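Local coordinates for protein cellulase CEL9M (Clostridium cellulolyticum, PDB 1IA6) that probably hydrolyses internal beta-1,4-glucosidic linkages in cellulose and related beta-glucans, as an endoglucanase of glycoside hydrolase family 9, at residues A[68-79]-A[157-168]; A[143-154]-A[190-201]. One frame throughout, in Å; residues are numbered along the deposited sequence. Where two conformers were deposited one is given.

Contact 1: residues A[68-79]-A[157-168]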
loop_
_atom_site.group_PDB
_atom_site.type_symbol
_atom_site.label_atom_id
_atom_site.label_comp_id
_atom_site.label_asym_id
_atom_site.label_seq_id
_atom_site.Cartn_x
_atom_site.Cartn_y
_atom_site.Cartn_z
ATOM N N GLY A 68 -0.885 -2.821 -6.756
ATOM C CA GLY A 68 0.210 -2.033 -7.308
ATOM C C GLY A 68 0.605 -0.865 -6.421
ATOM O O GLY A 68 1.791 -0.592 -6.224
ATOM N N TYR A 69 -0.392 -0.162 -5.897
ATOM C CA TYR A 69 -0.153 0.971 -5.002
ATOM C C TYR A 69 0.669 0.520 -3.796
ATOM O O TYR A 69 1.669 1.142 -3.436
ATOM C CB TYR A 69 -1.493 1.534 -4.509
ATOM C CG TYR A 69 -1.376 2.447 -3.304
ATOM C CD1 TYR A 69 -1.040 3.789 -3.455
ATOM C CD2 TYR A 69 -1.589 1.960 -2.012
ATOM C CE1 TYR A 69 -0.917 4.630 -2.348
ATOM C CE2 TYR A 69 -1.468 2.793 -0.895
ATOM C CZ TYR A 69 -1.130 4.125 -1.074
ATOM O OH TYR A 69 -0.996 4.954 0.017
ATOM N N SER A 70 0.237 -0.569 -3.170
ATOM C CA SER A 70 0.926 -1.086 -1.993
ATOM C C SER A 70 2.380 -1.435 -2.288
ATOM O O SER A 70 3.273 -1.083 -1.519
ATOM C CB SER A 70 0.183 -2.305 -1.447
ATOM O OG SER A 70 -1.094 -1.915 -0.958
ATOM N N ALA A 71 2.615 -2.120 -3.402
ATOM C CA ALA A 71 3.974 -2.491 -3.784
ATOM C C ALA A 71 4.818 -1.247 -4.034
ATOM O O ALA A 71 6.002 -1.213 -3.698
ATOM C CB ALA A 71 3.950 -3.366 -5.037
ATOM N N ALA A 72 4.212 -0.223 -4.629
ATOM C CA ALA A 72 4.932 1.012 -4.919
ATOM C C ALA A 72 5.284 1.794 -3.662
ATOM O O ALA A 72 6.388 2.328 -3.549
ATOM C CB ALA A 72 4.113 1.894 -5.867
ATOM N N ILE A 73 4.351 1.871 -2.718
ATOM C CA ILE A 73 4.593 2.614 -1.483
ATOM C C ILE A 73 5.620 1.914 -0.600
ATOM O O ILE A 73 6.433 2.571 0.053
ATOM C CB ILE A 73 3.282 2.829 -0.690
ATOM C CG1 ILE A 73 2.298 3.640 -1.534
ATOM C CG2 ILE A 73 3.572 3.512 0.647
ATOM C CD1 ILE A 73 2.894 4.859 -2.209
ATOM N N LEU A 74 5.581 0.587 -0.569
ATOM C CA LEU A 74 6.558 -0.164 0.216
ATOM C C LEU A 74 7.937 0.045 -0.406
ATOM O O LEU A 74 8.924 0.235 0.302
ATOM C CB LEU A 74 6.219 -1.655 0.221
ATOM C CG LEU A 74 5.039 -2.087 1.092
ATOM C CD1 LEU A 74 4.703 -3.543 0.797
ATOM C CD2 LEU A 74 5.390 -1.897 2.573
ATOM N N GLY A 75 7.997 0.014 -1.734
ATOM C CA GLY A 75 9.263 0.221 -2.420
ATOM C C GLY A 75 9.798 1.622 -2.175
ATOM O O GLY A 75 11.003 1.820 -2.037
ATOM N N TRP A 76 8.898 2.601 -2.120
ATOM C CA TRP A 76 9.293 3.984 -1.883
ATOM C C TRP A 76 9.875 4.122 -0.476
ATOM O O TRP A 76 10.855 4.840 -0.271
ATOM C CB TRP A 76 8.079 4.912 -2.056
ATOM C CG TRP A 76 8.407 6.380 -2.098
ATOM C CD1 TRP A 76 9.600 6.945 -2.445
ATOM C CD2 TRP A 76 7.508 7.469 -1.843
ATOM N NE1 TRP A 76 9.503 8.315 -2.423
ATOM C CE2 TRP A 76 8.230 8.665 -2.057
ATOM C CE3 TRP A 76 6.163 7.549 -1.457
ATOM C CZ2 TRP A 76 7.653 9.930 -1.897
ATOM C CZ3 TRP A 76 5.587 8.810 -1.296
ATOM C CH2 TRP A 76 6.334 9.982 -1.518
ATOM N N SER A 77 9.270 3.421 0.477
ATOM C CA SER A 77 9.718 3.454 1.865
ATOM C C SER A 77 11.164 2.976 1.982
ATOM O O SER A 77 11.984 3.600 2.657
ATOM C CB SER A 77 8.818 2.566 2.732
ATOM O OG SER A 77 7.457 2.956 2.635
ATOM N N LEU A 78 11.468 1.868 1.317
ATOM C CA LEU A 78 12.808 1.290 1.352
ATOM C C LEU A 78 13.815 2.196 0.646
ATOM O O LEU A 78 14.950 2.357 1.096
ATOM C CB LEU A 78 12.805 -0.089 0.689
ATOM C CG LEU A 78 14.122 -0.875 0.703
ATOM C CD1 LEU A 78 14.559 -1.129 2.140
ATOM C CD2 LEU A 78 13.930 -2.189 -0.035
ATOM N N TYR A 79 13.388 2.785 -0.465
ATOM C CA TYR A 79 14.242 3.672 -1.245
ATOM C C TYR A 79 14.623 4.944 -0.490
ATOM O O TYR A 79 15.781 5.360 -0.505
ATOM C CB TYR A 79 13.539 4.057 -2.552
ATOM C CG TYR A 79 14.366 4.950 -3.454
ATOM C CD1 TYR A 79 15.412 4.431 -4.215
ATOM C CD2 TYR A 79 14.104 6.316 -3.541
ATOM C CE1 TYR A 79 16.176 5.252 -5.046
ATOM C CE2 TYR A 79 14.860 7.145 -4.364
ATOM C CZ TYR A 79 15.891 6.606 -5.114
ATOM O OH TYR A 79 16.629 7.422 -5.940
ATOM N N GLU A 157 0.894 2.307 -11.469
ATOM C CA GLU A 157 1.328 1.981 -10.117
ATOM C C GLU A 157 2.198 0.728 -10.146
ATOM O O GLU A 157 3.177 0.627 -9.407
ATOM C CB GLU A 157 0.130 1.774 -9.187
ATOM C CG GLU A 157 -0.577 3.072 -8.789
ATOM C CD GLU A 157 0.376 4.124 -8.246
ATOM O OE1 GLU A 157 1.305 3.767 -7.496
ATOM O OE2 GLU A 157 0.189 5.318 -8.558
ATOM N N THR A 158 1.846 -0.219 -11.009
ATOM C CA THR A 158 2.610 -1.456 -11.130
ATOM C C THR A 158 3.978 -1.122 -11.717
ATOM O O THR A 158 4.996 -1.654 -11.285
ATOM C CB THR A 158 1.873 -2.472 -12.029
ATOM O OG1 THR A 158 0.557 -2.688 -11.505
ATOM C CG2 THR A 158 2.611 -3.802 -12.060
ATOM N N SER A 159 3.995 -0.221 -12.694
ATOM C CA SER A 159 5.246 0.205 -13.313
ATOM C C SER A 159 6.155 0.828 -12.252
ATOM O O SER A 159 7.345 0.514 -12.174
ATOM C CB SER A 159 4.963 1.225 -14.422
ATOM O OG SER A 159 6.165 1.735 -14.982
ATOM N N ALA A 160 5.592 1.712 -11.432
ATOM C CA ALA A 160 6.369 2.376 -10.389
ATOM C C ALA A 160 6.925 1.360 -9.403
ATOM O O ALA A 160 8.070 1.465 -8.978
ATOM C CB ALA A 160 5.506 3.407 -9.657
ATOM N N ALA A 161 6.110 0.377 -9.037
ATOM C CA ALA A 161 6.548 -0.652 -8.101
ATOM C C ALA A 161 7.723 -1.433 -8.685
ATOM O O ALA A 161 8.659 -1.788 -7.968
ATOM C CB ALA A 161 5.392 -1.606 -7.789
ATOM N N LEU A 162 7.664 -1.702 -9.989
ATOM C CA LEU A 162 8.718 -2.451 -10.670
ATOM C C LEU A 162 9.994 -1.627 -10.834
ATOM O O LEU A 162 11.100 -2.160 -10.718
ATOM C CB LEU A 162 8.223 -2.938 -12.035
ATOM C CG LEU A 162 7.203 -4.082 -11.979
ATOM C CD1 LEU A 162 6.579 -4.292 -13.353
ATOM C CD2 LEU A 162 7.890 -5.356 -11.487
ATOM N N THR A 163 9.845 -0.334 -11.100
ATOM C CA THR A 163 11.010 0.535 -11.246
ATOM C C THR A 163 11.690 0.677 -9.889
ATOM O O THR A 163 12.916 0.674 -9.791
ATOM C CB THR A 163 10.614 1.931 -11.749
ATOM O OG1 THR A 163 9.983 1.808 -13.028
ATOM C CG2 THR A 163 11.853 2.829 -11.884
ATOM N N LEU A 164 10.890 0.806 -8.837
ATOM C CA LEU A 164 11.460 0.927 -7.501
ATOM C C LEU A 164 12.189 -0.361 -7.136
ATOM O O LEU A 164 13.209 -0.327 -6.449
ATOM C CB LEU A 164 10.366 1.256 -6.482
ATOM C CG LEU A 164 10.072 2.759 -6.429
ATOM C CD1 LEU A 164 8.701 3.034 -5.815
ATOM C CD2 LEU A 164 11.178 3.439 -5.640
ATOM N N MET A 165 11.685 -1.500 -7.604
ATOM C CA MET A 165 12.357 -2.760 -7.309
ATOM C C MET A 165 13.713 -2.762 -8.021
ATOM O O MET A 165 14.715 -3.218 -7.467
ATOM C CB MET A 165 11.518 -3.960 -7.762
ATOM C CG MET A 165 12.088 -5.295 -7.292
ATOM S SD MET A 165 12.276 -5.342 -5.489
ATOM C CE MET A 165 12.363 -7.102 -5.185
ATOM N N TYR A 166 13.749 -2.250 -9.250
ATOM C CA TYR A 166 15.009 -2.180 -9.983
ATOM C C TYR A 166 15.996 -1.363 -9.147
ATOM O O TYR A 166 17.137 -1.770 -8.940
ATOM C CB TYR A 166 14.811 -1.500 -11.342
ATOM C CG TYR A 166 16.092 -0.967 -11.954
ATOM C CD1 TYR A 166 17.040 -1.829 -12.508
ATOM C CD2 TYR A 166 16.371 0.403 -11.945
ATOM C CE1 TYR A 166 18.243 -1.339 -13.036
ATOM C CE2 TYR A 166 17.571 0.904 -12.470
ATOM C CZ TYR A 166 18.500 0.024 -13.011
ATOM O OH TYR A 166 19.691 0.500 -13.513
ATOM N N LEU A 167 15.537 -0.216 -8.655
ATOM C CA LEU A 167 16.382 0.666 -7.852
ATOM C C LEU A 167 16.812 0.041 -6.528
ATOM O O LEU A 167 17.943 0.237 -6.088
ATOM C CB LEU A 167 15.655 1.985 -7.584
ATOM C CG LEU A 167 15.378 2.846 -8.822
ATOM C CD1 LEU A 167 14.408 3.973 -8.475
ATOM C CD2 LEU A 167 16.693 3.398 -9.358
ATOM N N ASN A 168 15.917 -0.716 -5.901
ATOM C CA ASN A 168 16.215 -1.343 -4.616
ATOM C C ASN A 168 16.894 -2.712 -4.700
ATOM O O ASN A 168 17.453 -3.182 -3.713
ATOM C CB ASN A 168 14.930 -1.517 -3.785
ATOM C CG ASN A 168 14.305 -0.198 -3.365
ATOM O OD1 ASN A 168 15.003 0.742 -3.001
ATOM N ND2 ASN A 168 12.972 -0.134 -3.393
HETATM O O HOH W 1 8.500 -1.799 -5.201
#
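Ala72 and Ala161 show how small residues let two helices close in: their CA atoms lie 3.9 Å apart, and the methyl CB of Ala161 rests against both the CB of Ala71 (3.6 Å) and the backbone N of Ala72. Gly68, one turn earlier, continues the smooth strip, its backbone lying against Glu157 and Thr158. The axes approach to 7.7 Å and cross at 31° with both chains running the same way. Beside this tight end, a water donates to Ala71 O and Ala161 O, two carbonyls that already accept bonds within their own helices. Further along, Leu164 is a knob in the hole formed by Ala72, Gly75, Trp76 and Tyr79. Its CD1 rests 3.3 Å from Ala72 O, and CD2 meets the CB of Tyr79. Such a parallel pair is consistent with neighbouring inner helices of the alpha/alpha barrel of family 9, the second of them backed by helix 174-193. Helix 210-224 adds Trp215 and Trp219, whose rings meet that of Trp76. Glu157, bent at its second torsion, brings OE1 to 3.7 Å from Ala72 CB, while OE2 lies close to Asp212, a calcium ligand; one of the two acids may therefore hold a proton.

Towards the partly exposed end the packing is looser and more polar. With CG beside its own backbone N (chi1 -66°), Asn168 reaches back across the groove, and ND2 donates to Gly75 O (3.1 Å, 154°). That carbonyl also takes the helical N-H of Tyr79, from the opposite face of its plane. The other amide atom, OD1, lies in plane at the edge of the Tyr79 ring, and Leu167 CD1 approaches CE1 of that ring obliquely, at 4.1 Å.

Contact 2: residues A[143-154]-A[190-201]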
loop_
_atom_site.group_PDB
_atom_site.type_symbol
_atom_site.label_atom_id
_atom_site.label_comp_id
_atom_site.label_asym_id
_atom_site.label_seq_id
_atom_site.Cartn_x
_atom_site.Cartn_y
_atom_site.Cartn_z
ATOM N N TYR A 143 -10.185 -9.353 -15.006
ATOM C CA TYR A 143 -9.794 -8.210 -15.824
ATOM C C TYR A 143 -8.349 -8.245 -16.307
ATOM O O TYR A 143 -7.457 -8.779 -15.643
ATOM C CB TYR A 143 -10.000 -6.903 -15.052
ATOM C CG TYR A 143 -11.399 -6.660 -14.534
ATOM C CD1 TYR A 143 -12.479 -6.532 -15.407
ATOM C CD2 TYR A 143 -11.639 -6.527 -13.164
ATOM C CE1 TYR A 143 -13.762 -6.273 -14.931
ATOM C CE2 TYR A 143 -12.921 -6.267 -12.677
ATOM C CZ TYR A 143 -13.975 -6.142 -13.567
ATOM O OH TYR A 143 -15.243 -5.882 -13.096
ATOM N N LYS A 144 -8.130 -7.652 -17.473
ATOM C CA LYS A 144 -6.803 -7.568 -18.054
ATOM C C LYS A 144 -6.742 -6.302 -18.892
ATOM O O LYS A 144 -7.755 -5.848 -19.424
ATOM C CB LYS A 144 -6.514 -8.781 -18.941
ATOM C CG LYS A 144 -7.317 -8.827 -20.226
ATOM C CD LYS A 144 -6.851 -9.966 -21.121
ATOM C CE LYS A 144 -7.678 -10.041 -22.388
ATOM N NZ LYS A 144 -7.258 -11.192 -23.231
ATOM N N ALA A 145 -5.553 -5.725 -18.989
ATOM C CA ALA A 145 -5.352 -4.531 -19.780
ATOM C C ALA A 145 -4.646 -4.944 -21.062
ATOM O O ALA A 145 -3.785 -5.822 -21.050
ATOM C CB ALA A 145 -4.503 -3.532 -19.011
ATOM N N ASP A 146 -5.047 -4.336 -22.171
ATOM C CA ASP A 146 -4.439 -4.596 -23.469
ATOM C C ASP A 146 -4.713 -3.378 -24.349
ATOM O O ASP A 146 -5.317 -2.409 -23.893
ATOM C CB ASP A 146 -4.999 -5.884 -24.097
ATOM C CG ASP A 146 -6.503 -5.879 -24.207
ATOM O OD1 ASP A 146 -7.068 -4.878 -24.686
ATOM O OD2 ASP A 146 -7.123 -6.890 -23.822
ATOM N N PRO A 147 -4.267 -3.398 -25.613
ATOM C CA PRO A 147 -4.497 -2.245 -26.493
ATOM C C PRO A 147 -5.930 -1.717 -26.586
ATOM O O PRO A 147 -6.133 -0.551 -26.916
ATOM C CB PRO A 147 -3.963 -2.733 -27.836
ATOM C CG PRO A 147 -2.802 -3.576 -27.413
ATOM C CD PRO A 147 -3.406 -4.390 -26.280
ATOM N N SER A 148 -6.915 -2.556 -26.285
ATOM C CA SER A 148 -8.309 -2.127 -26.368
ATOM C C SER A 148 -8.990 -1.967 -25.012
ATOM O O SER A 148 -10.151 -1.564 -24.939
ATOM C CB SER A 148 -9.106 -3.116 -27.221
ATOM O OG SER A 148 -9.083 -4.410 -26.646
ATOM N N SER A 149 -8.268 -2.275 -23.942
ATOM C CA SER A 149 -8.807 -2.170 -22.590
ATOM C C SER A 149 -7.838 -1.394 -21.700
ATOM O O SER A 149 -6.836 -1.937 -21.234
ATOM C CB SER A 149 -9.042 -3.570 -22.012
ATOM O OG SER A 149 -9.611 -3.502 -20.716
ATOM N N PRO A 150 -8.130 -0.106 -21.453
ATOM C CA PRO A 150 -7.286 0.755 -20.621
ATOM C C PRO A 150 -7.306 0.457 -19.124
ATOM O O PRO A 150 -8.288 -0.053 -18.584
ATOM C CB PRO A 150 -7.823 2.148 -20.921
ATOM C CG PRO A 150 -9.281 1.887 -21.090
ATOM C CD PRO A 150 -9.298 0.642 -21.953
ATOM N N ALA A 151 -6.201 0.796 -18.471
ATOM C CA ALA A 151 -6.042 0.624 -17.031
ATOM C C ALA A 151 -4.794 1.424 -16.677
ATOM O O ALA A 151 -3.898 0.936 -15.994
ATOM C CB ALA A 151 -5.848 -0.847 -16.688
ATOM N N SER A 152 -4.756 2.665 -17.157
ATOM C CA SER A 152 -3.616 3.551 -16.948
ATOM C C SER A 152 -3.161 3.716 -15.506
ATOM O O SER A 152 -1.959 3.787 -15.239
ATOM C CB SER A 152 -3.915 4.930 -17.538
ATOM O OG SER A 152 -4.241 4.826 -18.912
ATOM N N ASP A 153 -4.107 3.795 -14.577
ATOM C CA ASP A 153 -3.737 3.964 -13.178
ATOM C C ASP A 153 -3.099 2.696 -12.614
ATOM O O ASP A 153 -2.059 2.759 -11.955
ATOM C CB ASP A 153 -4.957 4.399 -12.343
ATOM C CG ASP A 153 -6.166 3.483 -12.516
ATOM O OD1 ASP A 153 -6.237 2.738 -13.515
ATOM O OD2 ASP A 153 -7.063 3.525 -11.650
ATOM N N ILE A 154 -3.711 1.550 -12.886
ATOM C CA ILE A 154 -3.191 0.276 -12.408
ATOM C C ILE A 154 -1.829 -0.020 -13.035
ATOM O O ILE A 154 -0.882 -0.391 -12.342
ATOM C CB ILE A 154 -4.178 -0.867 -12.731
ATOM C CG1 ILE A 154 -5.478 -0.641 -11.954
ATOM C CG2 ILE A 154 -3.563 -2.227 -12.381
ATOM C CD1 ILE A 154 -6.519 -1.729 -12.148
ATOM N N MET A 190 2.060 1.027 -22.179
ATOM C CA MET A 190 0.669 0.607 -22.346
ATOM C C MET A 190 -0.263 1.643 -21.728
ATOM O O MET A 190 -1.289 2.003 -22.310
ATOM C CB MET A 190 0.420 -0.734 -21.652
ATOM C CG MET A 190 1.065 -1.939 -22.311
ATOM S SD MET A 190 0.833 -3.424 -21.291
ATOM C CE MET A 190 -0.948 -3.569 -21.301
ATOM N N GLY A 191 0.104 2.106 -20.538
ATOM C CA GLY A 191 -0.708 3.078 -19.831
ATOM C C GLY A 191 -0.899 4.406 -20.534
ATOM O O GLY A 191 -1.972 5.004 -20.443
ATOM N N LYS A 192 0.125 4.895 -21.225
ATOM C CA LYS A 192 -0.039 6.172 -21.901
ATOM C C LYS A 192 -0.573 6.020 -23.322
ATOM O O LYS A 192 -1.110 6.972 -23.890
ATOM C CB LYS A 192 1.268 6.974 -21.895
ATOM C CG LYS A 192 2.374 6.485 -22.800
ATOM C CD LYS A 192 3.464 7.554 -22.861
ATOM C CE LYS A 192 4.629 7.149 -23.745
ATOM N NZ LYS A 192 5.607 8.277 -23.874
ATOM N N ALA A 193 -0.455 4.817 -23.876
ATOM C CA ALA A 193 -0.939 4.543 -25.230
ATOM C C ALA A 193 -2.468 4.608 -25.303
ATOM O O ALA A 193 -3.026 5.189 -26.231
ATOM C CB ALA A 193 -0.453 3.176 -25.688
ATOM N N ASN A 194 -3.135 3.997 -24.328
ATOM C CA ASN A 194 -4.599 3.992 -24.256
ATOM C C ASN A 194 -4.934 4.457 -22.842
ATOM O O ASN A 194 -4.748 3.717 -21.877
ATOM C CB ASN A 194 -5.151 2.585 -24.479
ATOM C CG ASN A 194 -6.657 2.578 -24.677
ATOM O OD1 ASN A 194 -7.381 3.327 -24.024
ATOM N ND2 ASN A 194 -7.135 1.724 -25.573
ATOM N N GLN A 195 -5.439 5.679 -22.730
ATOM C CA GLN A 195 -5.724 6.271 -21.431
ATOM C C GLN A 195 -7.130 6.131 -20.860
ATOM O O GLN A 195 -8.126 6.419 -21.525
ATOM C CB GLN A 195 -5.314 7.746 -21.470
ATOM C CG GLN A 195 -3.801 7.930 -21.505
ATOM C CD GLN A 195 -3.367 9.344 -21.827
ATOM O OE1 GLN A 195 -4.071 10.307 -21.528
ATOM N NE2 GLN A 195 -2.186 9.476 -22.424
ATOM N N GLY A 196 -7.182 5.702 -19.601
ATOM C CA GLY A 196 -8.440 5.511 -18.899
ATOM C C GLY A 196 -8.174 4.722 -17.626
ATOM O O GLY A 196 -7.148 4.049 -17.531
ATOM N N VAL A 197 -9.067 4.792 -16.643
ATOM C CA VAL A 197 -8.847 4.039 -15.409
ATOM C C VAL A 197 -9.223 2.570 -15.574
ATOM O O VAL A 197 -10.076 2.224 -16.395
ATOM C CB VAL A 197 -9.654 4.623 -14.221
ATOM C CG1 VAL A 197 -9.199 6.046 -13.934
ATOM C CG2 VAL A 197 -11.148 4.579 -14.526
ATOM N N GLY A 198 -8.576 1.710 -14.790
ATOM C CA GLY A 198 -8.848 0.284 -14.848
ATOM C C GLY A 198 -10.114 -0.074 -14.089
ATOM O O GLY A 198 -10.739 0.791 -13.475
ATOM N N ASN A 199 -10.489 -1.349 -14.126
ATOM C CA ASN A 199 -11.696 -1.820 -13.452
ATOM C C ASN A 199 -11.398 -2.417 -12.078
ATOM O O ASN A 199 -10.426 -3.150 -11.908
ATOM C CB ASN A 199 -12.397 -2.881 -14.307
ATOM C CG ASN A 199 -12.824 -2.355 -15.668
ATOM O OD1 ASN A 199 -13.626 -1.428 -15.762
ATOM N ND2 ASN A 199 -12.285 -2.951 -16.730
ATOM N N GLY A 200 -12.248 -2.104 -11.107
ATOM C CA GLY A 200 -12.079 -2.634 -9.765
ATOM C C GLY A 200 -13.432 -2.979 -9.169
ATOM O O GLY A 200 -13.593 -3.038 -7.946
ATOM N N GLN A 201 -14.402 -3.229 -10.044
ATOM C CA GLN A 201 -15.762 -3.539 -9.624
ATOM C C GLN A 201 -16.244 -2.381 -8.754
ATOM O O GLN A 201 -15.790 -1.253 -8.927
ATOM C CB GLN A 201 -15.800 -4.864 -8.854
ATOM C CG GLN A 201 -15.342 -6.063 -9.690
ATOM C CD GLN A 201 -15.665 -7.399 -9.038
ATOM O OE1 GLN A 201 -14.888 -7.924 -8.239
ATOM N NE2 GLN A 201 -16.829 -7.948 -9.369
HETATM O O HOH W 2 -14.984 -2.475 -12.590
HETATM O O HOH W 3 -10.995 -0.135 -18.340
HETATM O O HOH W 4 -4.004 1.574 -20.306
HETATM O O HOH W 5 -8.614 1.274 -11.626
#
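With chi1 at -57°, the OG of Ser152 stands beside its own backbone N, and both groups face the loop that follows helix 174-193. OG donates to Gly191 O (2.7 Å), in the carbonyl plane on a lone pair, and accepts from Gly196 N; the backbone N of Ser152 donates in turn to Gly196 O (2.8 Å), almost along the C=O axis. One residue thus ties down both the last turn of a helix and the chain leaving it. Asp153 takes the crowded position between its backbone N and carbonyl carbon (chi1 53°), which brings OD1 to Gly198 N at 2.9 Å, on the syn side of the carboxylate, while a water bridges OD2 and, weakly, Gly198 O. Two outer grips flank this centre. At one, Asn194 sends ND2 to Pro147 O (2.8 Å) from above the carbonyl plane, and its OD1 touches Pro150 CB. Pro147 belongs to a type I turn, Asp146 to Ser149, in which Asp146 OD1 also accepts from Ser148 N as an Asx turn. At the other, Asn199 CB sits over the centre of the Tyr143 ring, a CH-pi contact at 3.5 Å from the centroid, and Gln201 CG lies at the ring edge, 3.4 Å from OH; the Gln201 amide itself is bound to Glu121, Gly122 and Gln118. The Asp153 side chain lies about 4 Å from the bound calcium (nearest atoms) but is no ligand. Beside it, helix 152-169 (N-cap Ala151) is tied at its start to the loop leaving helix 174-193, consistent with the family 9 alpha/alpha barrel.

The two contacts have centres about 19 Å apart and share helix 152-169: contact 2 uses its first residues, 152-154, and contact 1 residues 157-168. Along the chain their segments interleave, in the order 68-79, 143-154, 157-168, 190-201, so a single helix is fastened to an earlier one through contact 1 and to the end of its successor, helix 174-193, and the loop that follows through contact 2. Contact 1 lies nearer the centre of the chain, about 10 Å from it against 20 Å for contact 2, which also includes the edge strand 143-145. Asp153 and Glu157, one turn apart, both adjoin Asp212, linking the start of this helix to the calcium site of the alpha-helical barrel.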